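Local structure of Sn-glycerol-3-phosphate ABC transporter substrate-binding protein UspB (Mycobacterium tuberculosis, 4MFI) at residues Thr412-Asn415 with Ile416-Leu420; Gln421-Leu424 with Asp425-Met429. The protein probably serves as the substrate-binding subunit of an ABC transporter, capturing glycerophosphocholine for import into the mycobacterial cell. All blocks are in the same frame, centred on the assembly; numbering follows the deposited sequence.

In the fold
Both contacts lie on helix 409-427, the last long helix of this solute-binding protein, and follow one another in sequence, their centres 13 Å apart. Each is a partly buried stretch about 24 Å from the centre of the chain, with one face packed and another polar. In contact 1 the helix is regular: Phe-413 and Ile-416 pack on helix 391-405, and Ile-416 also on Leu-229, while Lys-418 and Arg-419 are exposed. Contact 2 lies on the C-terminal part of the helix, where Leu-424, Ile-428 and Met-429 form the apolar side and the Gln-421 to Asp-425 pair the polar one. A water links side chain to backbone in contact 1; in contact 2 an amide meets a carboxylate directly.

Contact 1 (Thr412-Asn415 with Ile416-Leu420); sequences TFTN and IQKRL
Thr-414 O accepts two hydrogen bonds, from the backbone N of Lys-418 at 3.1 Å, with an N-H...O angle of 160°, and from a water that donates to it at 3.0 Å. Lys-418 NZ in turn donates to that water at 3.1 Å. Lys-418 thus reaches the carbonyl directly through its backbone and by way of the water through its ammonium. The Lys-418 chain starts beside its own backbone N, runs extended through CD and CE, and turns only at the last torsion, chi4 52°. This bend sets NZ against the methyl of Thr-414, CG2 to NZ 3.3 Å, the two side chains lying alongside and pointing the same way. Thr-414 OG1 looks back instead, hydrogen-bonded to the carbonyl of Thr-410.

On the packed side of the helix, Thr-412 and Ile-416, one turn apart, also lie side by side. The threonine CG2 meets Ile-416 CD1 at 3.8 Å, and Ile-416 CG1 rests 3.3 Å from Thr-412 O, which at the same time accepts the N-H of Ile-416, N to O 2.9 Å. Thr-412 OG1 is bonded to the carbonyl of Asp-408. The Arg-419 chain, bent at chi3, runs by Asn-415, whose amide end lies at the edge of the guanidinium; the two planes are 35° apart. Regular i to i+4 backbone bonds, Gln-417 to Phe-413 and Arg-419 to Asn-415 among them, keep the whole segment alpha-helical.

Within the fold, Phe-413 and Thr-412 pack on Ile-402 of helix 391-405, and Ile-416 reaches Ile-394 of the same helix, where Arg-419 joins it. Gln-417 and Leu-420 touch Leu-227 of strand 226-227, while Gln-417 OE1 takes the N-H of Thr-230 in the following loop.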
loop_
_atom_site.group_PDB
_atom_site.type_symbol
_atom_site.label_atom_id
_atom_site.label_comp_id
_atom_site.label_asym_id
_atom_site.label_seq_id
_atom_site.Cartn_x
_atom_site.Cartn_y
_atom_site.Cartn_z
ATOM N N THR A 412 23.365 -9.731 -5.996
ATOM C CA THR A 412 21.951 -10.041 -5.816
ATOM C C THR A 412 21.075 -9.201 -6.739
ATOM O O THR A 412 20.230 -9.743 -7.466
ATOM C CB THR A 412 21.532 -9.843 -4.352
ATOM O OG1 THR A 412 22.311 -10.713 -3.524
ATOM C CG2 THR A 412 20.055 -10.155 -4.156
ATOM N N PHE A 413 21.300 -7.888 -6.739
ATOM C CA PHE A 413 20.523 -6.986 -7.589
ATOM C C PHE A 413 20.728 -7.267 -9.085
ATOM O O PHE A 413 19.791 -7.143 -9.876
ATOM C CB PHE A 413 20.825 -5.514 -7.276
ATOM C CG PHE A 413 20.180 -5.003 -6.004
ATOM C CD1 PHE A 413 19.518 -5.860 -5.133
ATOM C CD2 PHE A 413 20.217 -3.649 -5.697
ATOM C CE1 PHE A 413 18.919 -5.370 -3.969
ATOM C CE2 PHE A 413 19.631 -3.154 -4.543
ATOM C CZ PHE A 413 18.977 -4.013 -3.675
ATOM N N THR A 414 21.944 -7.649 -9.471
ATOM C CA THR A 414 22.227 -7.973 -10.867
ATOM C C THR A 414 21.474 -9.223 -11.318
ATOM O O THR A 414 20.870 -9.229 -12.396
ATOM C CB THR A 414 23.741 -8.141 -11.102
ATOM O OG1 THR A 414 24.409 -6.916 -10.762
ATOM C CG2 THR A 414 24.039 -8.501 -12.548
ATOM N N ASN A 415 21.505 -10.271 -10.496
ATOM C CA ASN A 415 20.774 -11.510 -10.787
ATOM C C ASN A 415 19.282 -11.243 -10.872
ATOM O O ASN A 415 18.600 -11.717 -11.780
ATOM C CB ASN A 415 21.051 -12.597 -9.723
ATOM C CG ASN A 415 20.069 -13.797 -9.803
ATOM O OD1 ASN A 415 20.273 -14.724 -10.592
ATOM N ND2 ASN A 415 19.019 -13.786 -8.967
ATOM N N ILE A 416 18.772 -10.490 -9.907
ATOM C CA ILE A 416 17.350 -10.186 -9.886
ATOM C C ILE A 416 16.949 -9.379 -11.109
ATOM O O ILE A 416 15.929 -9.674 -11.738
ATOM C CB ILE A 416 16.953 -9.467 -8.602
ATOM C CG1 ILE A 416 16.995 -10.454 -7.440
ATOM C CG2 ILE A 416 15.571 -8.844 -8.734
ATOM C CD1 ILE A 416 16.869 -9.790 -6.113
ATOM N N GLN A 417 17.752 -8.376 -11.469
ATOM C CA GLN A 417 17.414 -7.566 -12.640
ATOM C C GLN A 417 17.342 -8.404 -13.918
ATOM O O GLN A 417 16.450 -8.204 -14.742
ATOM C CB GLN A 417 18.365 -6.372 -12.815
ATOM C CG GLN A 417 17.983 -5.509 -14.016
ATOM C CD GLN A 417 18.486 -4.079 -13.935
ATOM O OE1 GLN A 417 18.509 -3.474 -12.870
ATOM N NE2 GLN A 417 18.850 -3.519 -15.079
ATOM N N LYS A 418 18.266 -9.349 -14.083
ATOM C CA LYS A 418 18.230 -10.226 -15.253
ATOM C C LYS A 418 16.953 -11.065 -15.284
ATOM O O LYS A 418 16.314 -11.212 -16.331
ATOM C CB LYS A 418 19.464 -11.136 -15.286
ATOM C CG LYS A 418 20.759 -10.411 -15.602
ATOM C CD LYS A 418 21.964 -11.338 -15.490
ATOM C CE LYS A 418 23.203 -10.719 -16.130
ATOM N NZ LYS A 418 23.491 -9.345 -15.641
ATOM N N ARG A 419 16.568 -11.605 -14.133
ATOM C CA ARG A 419 15.348 -12.408 -14.052
ATOM C C ARG A 419 14.100 -11.577 -14.315
ATOM O O ARG A 419 13.189 -12.014 -15.025
ATOM C CB ARG A 419 15.265 -13.117 -12.697
ATOM C CG ARG A 419 16.323 -14.223 -12.589
ATOM C CD ARG A 419 16.545 -14.692 -11.190
ATOM N NE ARG A 419 15.320 -15.176 -10.577
ATOM C CZ ARG A 419 15.019 -14.990 -9.298
ATOM N NH1 ARG A 419 13.884 -15.458 -8.814
ATOM N NH2 ARG A 419 15.854 -14.321 -8.507
ATOM N N LEU A 420 14.062 -10.385 -13.738
ATOM C CA LEU A 420 12.929 -9.483 -13.932
ATOM C C LEU A 420 12.813 -9.028 -15.386
ATOM O O LEU A 420 11.707 -8.882 -15.911
ATOM C CB LEU A 420 13.046 -8.262 -13.016
ATOM C CG LEU A 420 12.941 -8.514 -11.505
ATOM C CD1 LEU A 420 13.072 -7.190 -10.757
ATOM C CD2 LEU A 420 11.643 -9.210 -11.141
HETATM O O HOH W 1 21.341 -7.326 -14.664
#

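Contact 2 (Gln421-Leu424 with Asp425-Met429); sequences QVIL and DRQIM
Leu-424 meets Met-429 and Ile-428 with successive atoms of its side chain. Its CB sits beside the backbone N of Asp-425, the next residue. CG, placed anti to the backbone N (chi1 -175°), approaches Met-429 SD at 3.8 Å. Beyond it, CD1 lies against Ile-428 CB at 3.9 Å, and both methyls are also near the methionine sulfur. On the Met-429 side, the bend at chi2 brings SD beside the leucine.

The carbonyl O of Leu-424 carries two bonds, from Ile-428 N at 3.0 Å and from Met-429 N at 3.1 Å, which arrive from opposite faces of its plane. A donor five residues on thus joins the usual one four residues on. Leu-424 and Met-429 also touch Trp-225, and Ile-428 touches Pro-389.

On the polar flank, Gln-421 bends at chi2 and brings NE2 to Asp-425. It donates to OD2 at 3.2 Å on the syn side, 33° out of the carboxylate plane, and weakly to OD1. The amide and carboxylate planes are 40° apart.

The chemistry is therefore divided by face: Leu-424 and Ile-428 are buried, with Met-429 at their margin, while the aspartate's negative charge is met by a neutral amide, a pairing likely to ease that charge only in part.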
loop_
_atom_site.group_PDB
_atom_site.type_symbol
_atom_site.label_atom_id
_atom_site.label_comp_id
_atom_site.label_asym_id
_atom_site.label_seq_id
_atom_site.Cartn_x
_atom_site.Cartn_y
_atom_site.Cartn_z
ATOM N N GLN A 421 13.952 -8.797 -16.040
ATOM C CA GLN A 421 13.944 -8.360 -17.434
ATOM C C GLN A 421 13.310 -9.430 -18.323
ATOM O O GLN A 421 12.483 -9.124 -19.186
ATOM C CB GLN A 421 15.365 -8.057 -17.917
ATOM C CG GLN A 421 15.392 -7.385 -19.282
ATOM C CD GLN A 421 14.884 -5.970 -19.215
ATOM O OE1 GLN A 421 15.428 -5.146 -18.480
ATOM N NE2 GLN A 421 13.834 -5.671 -19.978
ATOM N N VAL A 422 13.695 -10.685 -18.102
ATOM C CA VAL A 422 13.133 -11.795 -18.863
ATOM C C VAL A 422 11.620 -11.896 -18.654
ATOM O O VAL A 422 10.862 -12.025 -19.617
ATOM C CB VAL A 422 13.836 -13.118 -18.506
ATOM C CG1 VAL A 422 13.081 -14.307 -19.077
ATOM C CG2 VAL A 422 15.263 -13.106 -19.024
ATOM N N ILE A 423 11.174 -11.798 -17.404
ATOM C CA ILE A 423 9.741 -11.887 -17.114
ATOM C C ILE A 423 8.977 -10.713 -17.734
ATOM O O ILE A 423 7.929 -10.898 -18.351
ATOM C CB ILE A 423 9.479 -11.968 -15.593
ATOM C CG1 ILE A 423 9.962 -13.318 -15.050
ATOM C CG2 ILE A 423 7.982 -11.788 -15.282
ATOM C CD1 ILE A 423 10.060 -13.369 -13.541
ATOM N N LEU A 424 9.509 -9.509 -17.575
ATOM C CA LEU A 424 8.879 -8.319 -18.135
ATOM C C LEU A 424 8.723 -8.431 -19.653
ATOM O O LEU A 424 7.644 -8.184 -20.199
ATOM C CB LEU A 424 9.721 -7.086 -17.796
ATOM C CG LEU A 424 9.119 -5.747 -18.209
ATOM C CD1 LEU A 424 7.852 -5.462 -17.396
ATOM C CD2 LEU A 424 10.152 -4.643 -18.027
ATOM N N ASP A 425 9.798 -8.814 -20.336
ATOM C CA ASP A 425 9.771 -8.892 -21.794
ATOM C C ASP A 425 8.884 -10.028 -22.309
ATOM O O ASP A 425 8.326 -9.934 -23.411
ATOM C CB ASP A 425 11.188 -9.022 -22.358
ATOM C CG ASP A 425 12.023 -7.781 -22.125
ATOM O OD1 ASP A 425 11.432 -6.708 -21.889
ATOM O OD2 ASP A 425 13.268 -7.878 -22.175
ATOM N N ARG A 426 8.734 -11.093 -21.524
ATOM C CA ARG A 426 7.919 -12.209 -21.985
ATOM C C ARG A 426 6.435 -12.071 -21.645
ATOM O O ARG A 426 5.586 -12.548 -22.403
ATOM C CB ARG A 426 8.491 -13.561 -21.530
ATOM C CG ARG A 426 8.049 -14.048 -20.184
ATOM C CD ARG A 426 8.711 -15.391 -19.847
ATOM N NE ARG A 426 8.605 -16.404 -20.904
ATOM C CZ ARG A 426 7.527 -17.151 -21.137
ATOM N NH1 ARG A 426 6.421 -16.988 -20.422
ATOM N NH2 ARG A 426 7.536 -18.054 -22.103
ATOM N N GLN A 427 6.125 -11.401 -20.532
ATOM C CA GLN A 427 4.739 -11.328 -20.041
ATOM C C GLN A 427 4.024 -10.018 -20.323
ATOM O O GLN A 427 2.802 -10.003 -20.477
ATOM C CB GLN A 427 4.674 -11.569 -18.529
ATOM C CG GLN A 427 5.229 -12.900 -18.063
ATOM C CD GLN A 427 4.548 -14.078 -18.717
ATOM O OE1 GLN A 427 5.126 -14.739 -19.575
ATOM N NE2 GLN A 427 3.315 -14.357 -18.305
ATOM N N ILE A 428 4.775 -8.922 -20.378
ATOM C CA ILE A 428 4.163 -7.597 -20.373
ATOM C C ILE A 428 4.388 -6.827 -21.657
ATOM O O ILE A 428 3.435 -6.335 -22.262
ATOM C CB ILE A 428 4.686 -6.735 -19.198
ATOM C CG1 ILE A 428 4.442 -7.449 -17.863
ATOM C CG2 ILE A 428 4.052 -5.340 -19.223
ATOM C CD1 ILE A 428 2.987 -7.817 -17.600
ATOM N N MET A 429 5.645 -6.723 -22.081
ATOM C CA MET A 429 5.974 -5.780 -23.149
ATOM C C MET A 429 5.269 -6.056 -24.478
ATOM O O MET A 429 4.851 -5.120 -25.157
ATOM C CB MET A 429 7.496 -5.627 -23.291
ATOM C CG MET A 429 8.185 -5.272 -21.963
ATOM S SD MET A 429 7.441 -3.859 -21.058
ATOM C CE MET A 429 8.275 -2.523 -21.854
#